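Long-range contact in galactose mutarotase-like protein (Clostridium acetobutylicum, PDB 3OS7), which is probably an aldose 1-epimerase (mutarotase) of the galactose mutarotase family, expected to bind carbohydrate and interconvert the anomers of aldose sugars: residues Tyr277-Trp289 with Tyr297-Ser309. Numbering follows the deposited sequence. Where two conformers were deposited one is given.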
loop_
_atom_site.group_PDB
_atom_site.type_symbol
_atom_site.label_atom_id
_atom_site.label_comp_id
_atom_site.label_asym_id
_atom_site.label_seq_id
_atom_site.Cartn_x
_atom_site.Cartn_y
_atom_site.Cartn_z
ATOM N N TYR A 277 2.881 3.065 10.701
ATOM C CA TYR A 277 2.038 3.024 9.513
ATOM C C TYR A 277 0.597 2.875 9.994
ATOM O O TYR A 277 0.109 1.771 10.242
ATOM C CB TYR A 277 2.451 1.833 8.642
ATOM C CG TYR A 277 1.835 1.702 7.260
ATOM C CD1 TYR A 277 1.216 2.762 6.609
ATOM C CD2 TYR A 277 1.922 0.477 6.566
ATOM C CE1 TYR A 277 0.734 2.611 5.308
ATOM C CE2 TYR A 277 1.414 0.336 5.297
ATOM C CZ TYR A 277 0.817 1.388 4.675
ATOM O OH TYR A 277 0.335 1.242 3.376
ATOM N N GLU A 278 -0.070 4.008 10.159
ATOM C CA GLU A 278 -1.441 4.061 10.669
ATOM C C GLU A 278 -2.431 4.008 9.504
ATOM O O GLU A 278 -2.275 4.689 8.497
ATOM C CB GLU A 278 -1.624 5.335 11.500
ATOM C CG GLU A 278 -2.940 5.447 12.216
ATOM C CD GLU A 278 -2.979 6.577 13.273
ATOM O OE1 GLU A 278 -2.000 7.351 13.442
ATOM O OE2 GLU A 278 -4.024 6.655 13.956
HETATM N N MSE A 279 -3.446 3.187 9.654
HETATM C CA MSE A 279 -4.412 2.935 8.595
HETATM C C MSE A 279 -5.811 3.244 9.091
HETATM O O MSE A 279 -6.174 2.859 10.204
HETATM C CB MSE A 279 -4.363 1.466 8.193
HETATM C CG MSE A 279 -3.024 0.966 7.843
HETATM SE SE MSE A 279 -2.875 -0.967 7.950
HETATM C CE MSE A 279 -0.980 -0.955 7.809
ATOM N N SER A 280 -6.605 3.882 8.243
ATOM C CA SER A 280 -8.015 4.156 8.577
ATOM C C SER A 280 -8.840 2.868 8.553
ATOM O O SER A 280 -8.415 1.829 8.002
ATOM C CB SER A 280 -8.608 5.199 7.627
ATOM O OG SER A 280 -8.808 4.671 6.321
ATOM N N SER A 281 -10.035 2.947 9.133
ATOM C CA SER A 281 -10.953 1.811 9.263
ATOM C C SER A 281 -11.409 1.229 7.943
ATOM O O SER A 281 -11.952 0.118 7.897
ATOM C CB SER A 281 -12.214 2.236 10.043
ATOM O OG SER A 281 -11.896 2.631 11.349
ATOM N N GLU A 282 -11.230 1.981 6.852
ATOM C CA GLU A 282 -11.542 1.455 5.531
ATOM C C GLU A 282 -10.662 0.265 5.170
ATOM O O GLU A 282 -11.042 -0.562 4.316
ATOM C CB GLU A 282 -11.398 2.542 4.450
ATOM C CG GLU A 282 -12.564 3.552 4.413
ATOM C CD GLU A 282 -12.468 4.629 5.474
ATOM O OE1 GLU A 282 -11.396 4.823 6.079
ATOM O OE2 GLU A 282 -13.479 5.294 5.719
ATOM N N TYR A 283 -9.501 0.174 5.818
ATOM C CA TYR A 283 -8.585 -0.950 5.573
ATOM C C TYR A 283 -8.882 -2.060 6.578
ATOM O O TYR A 283 -8.745 -1.877 7.784
ATOM C CB TYR A 283 -7.136 -0.491 5.626
ATOM C CG TYR A 283 -6.816 0.486 4.543
ATOM C CD1 TYR A 283 -6.698 0.065 3.226
ATOM C CD2 TYR A 283 -6.690 1.835 4.812
ATOM C CE1 TYR A 283 -6.428 0.989 2.189
ATOM C CE2 TYR A 283 -6.442 2.770 3.777
ATOM C CZ TYR A 283 -6.289 2.328 2.477
ATOM O OH TYR A 283 -6.010 3.236 1.457
ATOM N N LYS A 284 -9.382 -3.181 6.059
ATOM C CA LYS A 284 -9.918 -4.241 6.883
ATOM C C LYS A 284 -9.071 -5.515 6.938
ATOM O O LYS A 284 -9.280 -6.371 7.811
ATOM C CB LYS A 284 -11.311 -4.544 6.378
ATOM C CG LYS A 284 -12.213 -3.266 6.487
ATOM C CD LYS A 284 -13.633 -3.460 6.159
ATOM C CE LYS A 284 -14.368 -2.072 6.125
ATOM N NZ LYS A 284 -14.240 -1.286 7.417
ATOM N N TYR A 285 -8.141 -5.652 5.995
ATOM C CA TYR A 285 -7.274 -6.815 5.870
ATOM C C TYR A 285 -5.857 -6.344 5.577
ATOM O O TYR A 285 -5.641 -5.181 5.237
ATOM C CB TYR A 285 -7.732 -7.772 4.747
ATOM C CG TYR A 285 -8.950 -8.558 5.106
ATOM C CD1 TYR A 285 -10.235 -8.023 4.906
ATOM C CD2 TYR A 285 -8.846 -9.825 5.673
ATOM C CE1 TYR A 285 -11.369 -8.741 5.282
ATOM C CE2 TYR A 285 -9.982 -10.561 6.017
ATOM C CZ TYR A 285 -11.237 -10.016 5.828
ATOM O OH TYR A 285 -12.360 -10.753 6.193
ATOM N N LEU A 286 -4.897 -7.244 5.769
ATOM C CA LEU A 286 -3.508 -6.902 5.543
ATOM C C LEU A 286 -2.731 -8.156 5.233
ATOM O O LEU A 286 -2.956 -9.213 5.857
ATOM C CB LEU A 286 -2.950 -6.218 6.785
ATOM C CG LEU A 286 -1.484 -5.796 6.762
ATOM C CD1 LEU A 286 -1.325 -4.543 7.579
ATOM C CD2 LEU A 286 -0.561 -6.901 7.275
ATOM N N VAL A 287 -1.839 -8.025 4.253
ATOM C CA VAL A 287 -0.898 -9.077 3.889
ATOM C C VAL A 287 0.472 -8.594 4.329
ATOM O O VAL A 287 0.830 -7.440 4.123
ATOM C CB VAL A 287 -0.916 -9.402 2.388
ATOM C CG1 VAL A 287 0.309 -10.265 1.994
ATOM C CG2 VAL A 287 -2.246 -10.062 2.017
ATOM N N ILE A 288 1.210 -9.463 5.015
ATOM C CA ILE A 288 2.599 -9.196 5.313
ATOM C C ILE A 288 3.398 -10.227 4.512
ATOM O O ILE A 288 3.110 -11.422 4.556
ATOM C CB ILE A 288 2.948 -9.223 6.816
ATOM C CG1 ILE A 288 4.463 -9.012 7.002
ATOM C CG2 ILE A 288 2.424 -10.509 7.537
ATOM C CD1 ILE A 288 4.905 -8.746 8.398
ATOM N N TRP A 289 4.387 -9.747 3.775
ATOM C CA TRP A 289 5.212 -10.577 2.918
ATOM C C TRP A 289 6.616 -9.992 2.942
ATOM O O TRP A 289 6.786 -8.826 2.596
ATOM C CB TRP A 289 4.661 -10.577 1.500
ATOM C CG TRP A 289 5.553 -11.231 0.477
ATOM C CD1 TRP A 289 5.757 -12.566 0.297
ATOM C CD2 TRP A 289 6.334 -10.563 -0.541
ATOM N NE1 TRP A 289 6.625 -12.774 -0.764
ATOM C CE2 TRP A 289 6.984 -11.559 -1.291
ATOM C CE3 TRP A 289 6.564 -9.211 -0.867
ATOM C CZ2 TRP A 289 7.841 -11.252 -2.359
ATOM C CZ3 TRP A 289 7.413 -8.915 -1.920
ATOM C CH2 TRP A 289 8.043 -9.929 -2.644
ATOM N N TYR A 297 14.138 -5.712 3.501
ATOM C CA TYR A 297 12.844 -5.042 3.415
ATOM C C TYR A 297 11.709 -5.995 3.727
ATOM O O TYR A 297 11.881 -7.222 3.759
ATOM C CB TYR A 297 12.647 -4.393 2.032
ATOM C CG TYR A 297 12.142 -5.279 0.918
ATOM C CD1 TYR A 297 12.979 -6.186 0.264
ATOM C CD2 TYR A 297 10.843 -5.145 0.446
ATOM C CE1 TYR A 297 12.498 -6.979 -0.779
ATOM C CE2 TYR A 297 10.375 -5.893 -0.590
ATOM C CZ TYR A 297 11.184 -6.826 -1.202
ATOM O OH TYR A 297 10.660 -7.550 -2.247
ATOM N N ALA A 298 10.547 -5.420 3.979
ATOM C CA ALA A 298 9.339 -6.195 4.125
ATOM C C ALA A 298 8.184 -5.369 3.603
ATOM O O ALA A 298 8.186 -4.145 3.732
ATOM C CB ALA A 298 9.099 -6.626 5.591
ATOM N N CYS A 299 7.223 -6.056 2.999
ATOM C CA CYS A 299 5.969 -5.447 2.592
ATOM C C CYS A 299 4.844 -5.637 3.607
ATOM O O CYS A 299 4.571 -6.746 4.090
ATOM C CB CYS A 299 5.521 -5.964 1.252
ATOM S SG CYS A 299 6.693 -5.459 -0.082
ATOM N N ILE A 300 4.172 -4.532 3.883
ATOM C CA ILE A 300 3.053 -4.489 4.829
ATOM C C ILE A 300 1.908 -3.859 4.055
ATOM O O ILE A 300 1.954 -2.668 3.727
ATOM C CB ILE A 300 3.423 -3.683 6.094
ATOM C CG1 ILE A 300 4.593 -4.336 6.827
ATOM C CG2 ILE A 300 2.190 -3.598 7.034
ATOM C CD1 ILE A 300 5.126 -3.491 8.045
ATOM N N GLU A 301 0.906 -4.678 3.732
ATOM C CA GLU A 301 0.008 -4.443 2.612
ATOM C C GLU A 301 -1.462 -4.336 3.062
ATOM O O GLU A 301 -2.161 -5.326 3.106
ATOM C CB GLU A 301 0.173 -5.559 1.587
ATOM C CG GLU A 301 1.655 -5.901 1.222
ATOM C CD GLU A 301 1.766 -7.073 0.225
ATOM O OE1 GLU A 301 0.769 -7.385 -0.441
ATOM O OE2 GLU A 301 2.838 -7.693 0.118
ATOM N N PRO A 302 -1.917 -3.117 3.357
ATOM C CA PRO A 302 -3.307 -2.930 3.733
ATOM C C PRO A 302 -4.234 -3.148 2.556
ATOM O O PRO A 302 -3.858 -2.849 1.419
ATOM C CB PRO A 302 -3.354 -1.488 4.201
ATOM C CG PRO A 302 -2.253 -0.815 3.519
ATOM C CD PRO A 302 -1.168 -1.837 3.366
ATOM N N GLN A 303 -5.431 -3.652 2.846
ATOM C CA GLN A 303 -6.451 -3.922 1.826
ATOM C C GLN A 303 -7.829 -3.619 2.370
ATOM O O GLN A 303 -8.084 -3.841 3.545
ATOM C CB GLN A 303 -6.430 -5.410 1.374
ATOM C CG GLN A 303 -5.086 -5.967 1.037
ATOM C CD GLN A 303 -5.089 -7.377 0.448
ATOM O OE1 GLN A 303 -4.096 -7.798 -0.133
ATOM N NE2 GLN A 303 -6.193 -8.099 0.575
ATOM N N THR A 304 -8.725 -3.137 1.507
ATOM C CA THR A 304 -10.123 -2.931 1.899
ATOM C C THR A 304 -10.905 -4.219 2.096
ATOM O O THR A 304 -11.944 -4.237 2.750
ATOM C CB THR A 304 -10.869 -2.068 0.860
ATOM O OG1 THR A 304 -10.803 -2.708 -0.437
ATOM C CG2 THR A 304 -10.239 -0.689 0.801
ATOM N N SER A 305 -10.424 -5.299 1.511
ATOM C CA SER A 305 -11.139 -6.537 1.518
ATOM C C SER A 305 -10.163 -7.700 1.523
ATOM O O SER A 305 -8.972 -7.538 1.281
ATOM C CB SER A 305 -12.075 -6.637 0.312
ATOM O OG SER A 305 -11.408 -6.802 -0.927
ATOM N N ILE A 306 -10.716 -8.873 1.784
ATOM C CA ILE A 306 -9.965 -10.092 1.768
ATOM C C ILE A 306 -9.448 -10.378 0.345
ATOM O O ILE A 306 -10.003 -9.903 -0.659
ATOM C CB ILE A 306 -10.822 -11.265 2.332
ATOM C CG1 ILE A 306 -9.944 -12.438 2.734
ATOM C CG2 ILE A 306 -11.940 -11.702 1.347
ATOM C CD1 ILE A 306 -10.716 -13.483 3.518
ATOM N N ILE A 307 -8.377 -11.148 0.264
ATOM C CA ILE A 307 -7.906 -11.657 -1.011
ATOM C C ILE A 307 -9.071 -12.375 -1.707
ATOM O O ILE A 307 -9.815 -13.107 -1.052
ATOM C CB ILE A 307 -6.757 -12.656 -0.828
ATOM C CG1 ILE A 307 -5.536 -11.974 -0.216
ATOM C CG2 ILE A 307 -6.386 -13.314 -2.201
ATOM C CD1 ILE A 307 -4.338 -12.935 -0.000
ATOM N N ASN A 308 -9.232 -12.144 -3.009
ATOM C CA ASN A 308 -10.270 -12.812 -3.834
ATOM C C ASN A 308 -11.695 -12.459 -3.361
ATOM O O ASN A 308 -12.579 -13.252 -3.529
ATOM C CB ASN A 308 -10.038 -14.332 -3.808
ATOM C CG ASN A 308 -10.820 -15.105 -4.895
ATOM O OD1 ASN A 308 -11.010 -14.635 -6.012
ATOM N ND2 ASN A 308 -11.208 -16.333 -4.568
ATOM N N SER A 309 -11.878 -11.282 -2.753
ATOM C CA SER A 309 -13.143 -10.904 -2.104
ATOM C C SER A 309 -14.406 -11.037 -2.989
ATOM O O SER A 309 -15.445 -11.425 -2.482
ATOM C CB SER A 309 -13.089 -9.476 -1.533
ATOM O OG SER A 309 -13.039 -8.471 -2.536
#
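An antiparallel beta hairpin, strands 285-289 and 297-303, carries a classic beta bulge at the end remote from its connecting loop and illustrates how successive residues of paired strands face opposite sides. Tyr-285, Val-287 and Trp-289 form hydrogen-bonded pairs with Gln-303, Glu-301 and Cys-299. At the bulge Gln-303 O accepts from both Lys-284 N (2.9 Å) and Tyr-285 N.

On the face of Tyr-285, Val-287 and Trp-289, Glu-301 and Cys-299 touch His-185 of strand 178-189 and Trp-289 borders a bound tartrate, consistent with a sugar-binding pocket as in related mutarotases. Ile-306 sits on the Tyr-285 ring in a CH-pi contact, its CB 3.8 Å from the ring centroid and only 12° off the normal, while Tyr-285 OH bonds to Val-318 O. Val-287 splits its two methyls: CG1, anti to the backbone N (chi1 167°), lies against the Glu-301 carboxylate, and CG2 meets Gln-303 OE1 at 3.6 Å. The amide of Gln-303 is tied back by NE2 to Ser-305 O (2.9 Å), which restrains its rotation. At the far end Cys-299 SG reaches the edge of the Trp-289 indole, 3.8 Å from CE3, and Tyr-297 OH, hydrogen-bonded to Asp-291, approaches CZ3.

Pro-302 is the hub of the other face. Its CB touches both SE of Met-279, a selenomethionine (3.8 Å), and Tyr-283 CD1, and its CG lies 3.3 Å from Tyr-277 OH, which hydrogen-bonds Ser-186. The Tyr-277 ring turns its edge to Ile-300 O, a buried carbonyl without a hydrogen-bond partner, and Ile-300 CG2 packs on Leu-286 CD1 (3.7 Å).

The end of strand 273-279 passes over this apolar face nearly parallel to 297-303, their axes 11° apart, consistent with the family's layered beta-sandwich. Within its own layer the hairpin is flanked by strands 246-256, beside 285-289, and 178-189, beside 297-303.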